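Local structure of EreC (Klebsiella pneumoniae, 6XCQ) at residues A[310-315]-A[338-343]; A[60-65]-A[301-306]; A[197-202]-A[360-365]. The protein is an erythromycin esterase that probably confers macrolide resistance by hydrolysing the ester bond of the antibiotic's lactone ring. The protein carries 1 engineered substitution. All blocks are in the same frame, centred on the assembly; numbering follows the deposited sequence.

Contact 1: A[310-315]-A[338-343]; sequences LQKTPV and YRAIAF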
# COMPACT_ATOMS: atom_id res chain seq x y z
N LEU A 310 6.67 3.57 -2.19
CA LEU A 310 6.58 5.01 -2.41
C LEU A 310 7.80 5.58 -3.12
O LEU A 310 7.70 6.66 -3.70
CB LEU A 310 6.42 5.73 -1.07
CG LEU A 310 5.20 5.41 -0.19
CD1 LEU A 310 5.30 6.24 1.07
CD2 LEU A 310 3.92 5.74 -0.91
N GLN A 311 8.93 4.88 -3.05
CA GLN A 311 10.19 5.35 -3.62
C GLN A 311 10.00 5.74 -5.09
O GLN A 311 9.23 5.11 -5.81
CB GLN A 311 11.23 4.23 -3.51
CG GLN A 311 12.66 4.62 -3.86
CD GLN A 311 13.66 3.56 -3.44
OE1 GLN A 311 13.64 3.07 -2.31
NE2 GLN A 311 14.54 3.21 -4.36
N LYS A 312 10.68 6.80 -5.53
CA LYS A 312 10.46 7.29 -6.89
C LYS A 312 11.54 6.84 -7.87
O LYS A 312 11.46 7.18 -9.05
CB LYS A 312 10.35 8.82 -6.89
CG LYS A 312 9.24 9.34 -5.96
CD LYS A 312 9.01 10.85 -6.06
CE LYS A 312 10.14 11.66 -5.47
NZ LYS A 312 9.75 13.11 -5.35
N THR A 313 12.52 6.07 -7.42
CA THR A 313 13.60 5.54 -8.25
C THR A 313 13.59 4.02 -8.15
O THR A 313 12.95 3.48 -7.23
CB THR A 313 14.94 6.10 -7.78
OG1 THR A 313 15.15 5.68 -6.42
CG2 THR A 313 14.96 7.64 -7.89
N PRO A 314 14.28 3.30 -9.04
CA PRO A 314 14.23 1.83 -8.98
C PRO A 314 14.73 1.27 -7.66
O PRO A 314 15.71 1.76 -7.07
CB PRO A 314 15.13 1.41 -10.15
CG PRO A 314 15.01 2.52 -11.12
CD PRO A 314 14.95 3.76 -10.27
N VAL A 315 14.06 0.21 -7.22
CA VAL A 315 14.29 -0.43 -5.93
C VAL A 315 15.05 -1.73 -6.16
O VAL A 315 14.63 -2.57 -6.97
CB VAL A 315 12.95 -0.71 -5.21
CG1 VAL A 315 13.19 -1.47 -3.91
CG2 VAL A 315 12.18 0.60 -4.96
N TYR A 338 3.03 14.56 -6.89
CA TYR A 338 3.29 13.43 -6.01
C TYR A 338 4.48 13.74 -5.11
O TYR A 338 5.51 14.23 -5.59
CB TYR A 338 3.59 12.16 -6.81
CG TYR A 338 4.03 10.99 -5.94
CD1 TYR A 338 3.18 10.44 -5.00
CD2 TYR A 338 5.30 10.43 -6.09
CE1 TYR A 338 3.58 9.35 -4.21
CE2 TYR A 338 5.70 9.35 -5.31
CZ TYR A 338 4.84 8.82 -4.37
OH TYR A 338 5.26 7.76 -3.59
N ARG A 339 4.34 13.45 -3.81
CA ARG A 339 5.44 13.56 -2.86
C ARG A 339 5.53 12.28 -2.05
O ARG A 339 4.51 11.66 -1.74
CB ARG A 339 5.25 14.75 -1.90
CG ARG A 339 4.90 16.09 -2.57
CD ARG A 339 6.08 16.74 -3.30
NE ARG A 339 5.65 18.05 -3.80
CZ ARG A 339 5.23 18.30 -5.04
NH1 ARG A 339 5.20 17.33 -5.95
NH2 ARG A 339 4.82 19.52 -5.36
N ALA A 340 6.76 11.88 -1.69
CA ALA A 340 7.01 10.63 -0.97
C ALA A 340 7.84 10.91 0.28
O ALA A 340 8.95 11.43 0.18
CB ALA A 340 7.75 9.62 -1.86
N ILE A 341 7.32 10.53 1.44
CA ILE A 341 8.03 10.70 2.70
C ILE A 341 8.39 9.30 3.22
O ILE A 341 7.50 8.52 3.58
CB ILE A 341 7.21 11.49 3.72
CG1 ILE A 341 6.66 12.77 3.07
CG2 ILE A 341 8.07 11.80 4.95
CD1 ILE A 341 5.87 13.67 4.00
N ALA A 342 9.68 8.97 3.19
CA ALA A 342 10.15 7.72 3.76
C ALA A 342 10.22 7.81 5.29
O ALA A 342 10.47 8.88 5.84
CB ALA A 342 11.53 7.36 3.23
N PHE A 343 9.97 6.69 5.96
CA PHE A 343 10.11 6.56 7.41
C PHE A 343 11.22 5.57 7.69
O PHE A 343 11.19 4.46 7.16
CB PHE A 343 8.84 6.03 8.09
CG PHE A 343 7.70 6.99 8.18
CD1 PHE A 343 7.54 8.03 7.27
CD2 PHE A 343 6.73 6.81 9.15
CE1 PHE A 343 6.45 8.90 7.35
CE2 PHE A 343 5.64 7.67 9.24
CZ PHE A 343 5.51 8.72 8.33
O HOH W 1 7.25 13.53 -7.62

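Contact 2: A[60-65]-A[301-306]; sequences ARIVGL and IILLAH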
# COMPACT_ATOMS: atom_id res chain seq x y z
N ALA A 60 0.89 19.62 -3.78
CA ALA A 60 0.78 18.17 -3.80
C ALA A 60 -0.69 17.75 -3.74
O ALA A 60 -1.49 18.31 -2.99
CB ALA A 60 1.55 17.56 -2.63
N ARG A 61 -1.05 16.75 -4.55
CA ARG A 61 -2.32 16.06 -4.40
C ARG A 61 -2.16 14.61 -3.95
O ARG A 61 -3.15 13.99 -3.54
CB ARG A 61 -3.12 16.10 -5.70
CG ARG A 61 -3.55 17.49 -6.13
CD ARG A 61 -4.52 17.39 -7.29
NE ARG A 61 -5.64 16.53 -6.94
CZ ARG A 61 -6.49 16.00 -7.82
NH1 ARG A 61 -6.34 16.24 -9.12
NH2 ARG A 61 -7.46 15.21 -7.40
N ILE A 62 -0.95 14.06 -4.01
CA ILE A 62 -0.65 12.70 -3.55
C ILE A 62 0.58 12.77 -2.66
O ILE A 62 1.66 13.14 -3.13
CB ILE A 62 -0.39 11.74 -4.72
CG1 ILE A 62 -1.55 11.77 -5.73
CG2 ILE A 62 -0.19 10.32 -4.22
CD1 ILE A 62 -1.10 11.55 -7.13
N VAL A 63 0.43 12.43 -1.38
CA VAL A 63 1.55 12.38 -0.45
C VAL A 63 1.62 10.98 0.14
O VAL A 63 0.65 10.50 0.75
CB VAL A 63 1.45 13.44 0.66
CG1 VAL A 63 2.58 13.23 1.68
CG2 VAL A 63 1.56 14.84 0.07
N GLY A 64 2.76 10.31 -0.04
CA GLY A 64 2.96 9.00 0.55
C GLY A 64 3.66 9.12 1.89
O GLY A 64 4.66 9.83 2.01
N LEU A 65 3.11 8.43 2.90
CA LEU A 65 3.74 8.28 4.22
C LEU A 65 4.21 6.84 4.32
O LEU A 65 3.40 5.91 4.35
CB LEU A 65 2.76 8.62 5.35
CG LEU A 65 2.08 9.99 5.35
CD1 LEU A 65 1.05 10.07 6.46
CD2 LEU A 65 3.09 11.12 5.51
N ILE A 301 -4.95 12.78 -1.61
CA ILE A 301 -4.89 11.45 -1.01
C ILE A 301 -3.55 11.25 -0.31
O ILE A 301 -2.50 11.68 -0.79
CB ILE A 301 -5.15 10.36 -2.07
CG1 ILE A 301 -5.25 8.98 -1.40
CG2 ILE A 301 -4.12 10.40 -3.19
CD1 ILE A 301 -5.95 7.94 -2.26
N ILE A 302 -3.61 10.62 0.86
CA ILE A 302 -2.43 10.21 1.63
C ILE A 302 -2.26 8.71 1.38
O ILE A 302 -3.17 7.93 1.68
CB ILE A 302 -2.62 10.50 3.13
CG1 ILE A 302 -3.05 11.95 3.37
CG2 ILE A 302 -1.37 10.14 3.92
CD1 ILE A 302 -3.53 12.19 4.83
N LEU A 303 -1.12 8.30 0.83
CA LEU A 303 -0.90 6.88 0.53
C LEU A 303 -0.09 6.26 1.66
O LEU A 303 1.01 6.72 1.96
CB LEU A 303 -0.16 6.69 -0.80
CG LEU A 303 -0.78 7.33 -2.04
CD1 LEU A 303 0.09 6.99 -3.27
CD2 LEU A 303 -2.22 6.83 -2.19
N LEU A 304 -0.63 5.21 2.28
CA LEU A 304 0.05 4.51 3.38
C LEU A 304 0.62 3.23 2.78
O LEU A 304 -0.07 2.22 2.64
CB LEU A 304 -0.93 4.22 4.52
CG LEU A 304 -1.62 5.40 5.22
CD1 LEU A 304 -2.37 4.93 6.49
CD2 LEU A 304 -0.60 6.49 5.58
N ALA A 305 1.88 3.28 2.36
CA ALA A 305 2.50 2.12 1.76
C ALA A 305 3.94 2.03 2.24
O ALA A 305 4.44 2.93 2.92
CB ALA A 305 2.41 2.16 0.23
N HIS A 306 4.61 0.94 1.88
CA HIS A 306 6.00 0.74 2.31
C HIS A 306 6.90 1.77 1.62
O HIS A 306 6.59 2.26 0.53
CB HIS A 306 6.44 -0.69 1.96
CG HIS A 306 7.64 -1.17 2.71
ND1 HIS A 306 8.92 -0.86 2.33
CD2 HIS A 306 7.75 -1.95 3.81
CE1 HIS A 306 9.78 -1.44 3.15
NE2 HIS A 306 9.10 -2.11 4.06

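Contact 3: A[197-202]-A[360-365]; sequences GQSAVI and SPLGFS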
# COMPACT_ATOMS: atom_id res chain seq x y z
N GLY A 197 -6.30 -18.28 -0.21
CA GLY A 197 -5.38 -17.96 0.87
C GLY A 197 -5.74 -16.67 1.59
O GLY A 197 -6.60 -15.89 1.17
N GLN A 198 -5.07 -16.44 2.71
CA GLN A 198 -5.21 -15.19 3.45
C GLN A 198 -3.97 -14.32 3.30
O GLN A 198 -3.85 -13.28 3.96
CB GLN A 198 -5.50 -15.47 4.93
CG GLN A 198 -6.95 -15.82 5.21
CD GLN A 198 -7.89 -14.62 5.14
OE1 GLN A 198 -7.45 -13.48 5.09
NE2 GLN A 198 -9.19 -14.88 5.15
N SER A 199 -3.05 -14.74 2.43
CA SER A 199 -1.88 -13.94 2.11
C SER A 199 -1.36 -14.40 0.75
O SER A 199 -1.74 -15.46 0.25
CB SER A 199 -0.81 -14.06 3.19
OG SER A 199 -0.20 -15.33 3.10
N ALA A 200 -0.46 -13.59 0.19
CA ALA A 200 0.09 -13.89 -1.13
C ALA A 200 0.80 -15.24 -1.15
O ALA A 200 0.73 -15.97 -2.14
CB ALA A 200 1.04 -12.79 -1.58
N VAL A 201 1.50 -15.59 -0.07
CA VAL A 201 2.26 -16.84 -0.08
C VAL A 201 1.31 -18.04 -0.09
O VAL A 201 1.55 -19.03 -0.80
CB VAL A 201 3.25 -16.90 1.10
CG1 VAL A 201 2.57 -16.51 2.36
CG2 VAL A 201 3.84 -18.29 1.25
N ILE A 202 0.21 -17.98 0.66
CA ILE A 202 -0.74 -19.09 0.64
C ILE A 202 -1.43 -19.17 -0.72
O ILE A 202 -1.45 -20.23 -1.36
CB ILE A 202 -1.76 -18.97 1.77
CG1 ILE A 202 -1.09 -18.82 3.15
CG2 ILE A 202 -2.69 -20.19 1.76
CD1 ILE A 202 -0.06 -19.89 3.46
N SER A 360 2.48 -21.49 10.32
CA SER A 360 1.97 -20.14 10.53
C SER A 360 0.72 -19.93 9.67
O SER A 360 0.67 -20.36 8.51
CB SER A 360 3.03 -19.09 10.18
OG SER A 360 3.26 -19.05 8.78
N PRO A 361 -0.31 -19.27 10.21
CA PRO A 361 -1.59 -19.18 9.49
C PRO A 361 -1.48 -18.50 8.14
O PRO A 361 -2.25 -18.84 7.22
CB PRO A 361 -2.47 -18.38 10.46
CG PRO A 361 -1.51 -17.63 11.33
CD PRO A 361 -0.32 -18.53 11.49
N LEU A 362 -0.56 -17.56 7.97
CA LEU A 362 -0.42 -16.85 6.71
C LEU A 362 0.89 -17.19 5.99
O LEU A 362 1.28 -16.47 5.07
CB LEU A 362 -0.55 -15.34 6.94
CG LEU A 362 -1.97 -14.74 7.05
CD1 LEU A 362 -2.98 -15.55 7.89
CD2 LEU A 362 -1.90 -13.29 7.54
N GLY A 363 1.55 -18.28 6.37
CA GLY A 363 2.75 -18.70 5.67
C GLY A 363 3.99 -17.89 5.98
O GLY A 363 5.04 -18.14 5.38
N PHE A 364 3.89 -16.92 6.88
CA PHE A 364 5.08 -16.24 7.35
C PHE A 364 4.85 -15.84 8.79
O PHE A 364 3.71 -15.81 9.28
CB PHE A 364 5.44 -15.02 6.51
CG PHE A 364 4.45 -13.88 6.62
CD1 PHE A 364 3.32 -13.87 5.83
CD2 PHE A 364 4.66 -12.84 7.50
CE1 PHE A 364 2.41 -12.84 5.92
CE2 PHE A 364 3.76 -11.80 7.60
CZ PHE A 364 2.63 -11.80 6.81
N SER A 365 5.94 -15.49 9.45
CA SER A 365 5.89 -15.03 10.82
C SER A 365 6.62 -13.70 10.89
O SER A 365 7.34 -13.32 9.96
CB SER A 365 6.51 -16.05 11.78
OG SER A 365 5.62 -17.13 12.00

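Contact 1: A[310-315]-A[338-343]
The Tyr338 hydroxyl meets the Leu310 carbonyl where the last turn of the short helix 307-310 and the start of the loop after it rest on one face of the mixed central beta sheet. The face is formed here by Tyr338 and Ala340 of strand 338-345. One direct hydrogen bond joins the segments, from Tyr338 OH to Leu310 O at 2.7 Å. It lies in the carbonyl plane, on a lone pair, with a C=O...donor angle of 115°; the hydroxyl therefore approaches the C=O bond obliquely, well off its axis. The oxygen also sits at the edge of the tyrosine ring and in its plane. With CG anti to the backbone N (chi1 173°), Tyr338 extends its ring to that carbonyl.

Packing contacts flank the bond. Leu310 crosses Tyr338 at about a right angle, its CB 3.4 Å from Tyr338 OH, and makes an apolar contact from CB to Ala340 CB at 4.2 Å. Its CD1 reaches along the strand to within 4.0 Å of Ile341 O. Lys312 slides past Tyr338 in the opposite direction and lays its methylene chain along the ring edge, CG to CE2 being 3.6 Å.

The Lys312 ammonium has its main partner outside the two segments, a salt bridge with Asp422, whose carboxylate also accepts the backbone N-H of Ala340. A water donates to Tyr338 O at 2.8 Å and accepts a weak hydrogen bond from Lys312 NZ.

Contact 2: A[60-65]-A[301-306]
Strands 62-65 and 301-304 run parallel, their axes approaching to 4.5 Å at an angle of 27°, and are joined by four backbone hydrogen bonds in which Ile301 gives its N-H to Arg61 O and takes that of Val63, and Leu303 likewise gives to Val63 O, at 2.8 Å from its N, and takes from Leu65 N. Three of these carbonyl oxygens also receive a CA-H...O contact, among them Val63 O from Ile302 CA at 3.2 Å.

Side chains pair on both faces. On the face of Ile62 and Leu303, the branch methyl CG2 of Ile62 presses on Leu303 CD1 at 3.5 Å, tighter than usual van der Waals contact. With CG2 anti to the backbone N and CG1 beside it, the two branches of Ile62 part, CG2 to Leu303 and CG1 to Ile301 CG2 at 3.9 Å, the side chains of the two isoleucines running the same way.

The pair belongs to the core of the mixed sheet: strand 62-65, helix 73-90 and strand 94-97 make a beta-alpha-beta crossover that leaves a place between its two strands, and strand 301-304 fills it.

Helix 73-90 packs on the other face, touching Val63, Leu65 and Ile302. There the Leu65 side chain crosses that of Ile302, CD1 meeting CG2 at 3.5 Å, while Leu65 CB lies alongside Leu304 CD2 at 4.0 Å. Beyond the strand, His306 takes the N-cap position of helix 307-310, with ND1 bonded to Asn308 N and NE2 to Gln409 OE1.

Contact 3: A[197-202]-A[360-365]
Ser199 and Leu362 bring the N-terminus of helix 200-208 against a type I beta turn, Ser360 to Gly363, in the loop before strand 365-370. The tight part centres on Leu362. Ser199 OG donates to Leu362 O at 2.7 Å, approaching 31° out of the carbonyl plane. A chi1 of 73° sets the hydroxyl between the serine's own N and carbonyl carbon, from where it reaches across to the turn. Val201 CG1 crowds the same oxygen at 3.0 Å. Leu362 CB rests on Ser199 CB at 4.0 Å, and Pro126 and Leu127 of helix 126-146 also touch this leucine. Gly363, with positive phi, brings only its backbone against the helix, where Ile202 CD1 lies 3.7 Å from Gly363 N. The Phe364 ring turns its edge here, CE1 4.4 Å from Ser199 CB and CD1 4.4 Å from Val201 CG1.

Toward solvent the fit relaxes. The Gln198 side chain reaches Leu362 only through CB, 3.9 Å from CD1, and its bend at chi2 leads the amide away; its backbone O also lies against Leu362 CG. Exposed Pro361 offers little more than its carbonyl, to Ile202 CG1.

A single hydrogen bond thus stands among van der Waals contacts: the Ser199 hydroxyl gives the Leu362 carbonyl a partner and is the one directional link between helix start and turn, consistent with a part in fixing their relative placing.

Contacts 1 and 2 are neighbours in the central sheet, their centres 10 Å apart, because strands 338-345 and 62-65 pair directly: Arg339 N probably bonds to Ile62 O, and Arg339 O to Gly64 N. Contact 3 lies away from the sheet, its centre 27 Å from each of the others and on the opposite side of the chain's centre from contact 1. Along the sequence contact 2 closes before contact 1 opens; contact 1 is nested within the loop closed by contact 3, whereas contacts 2 and 3 interleave. Contact 2 brings together the two ends of the helix-rich region between residues 65 and 301, and contact 3 joins the interior of that region, at 197-202, to the C-terminal part.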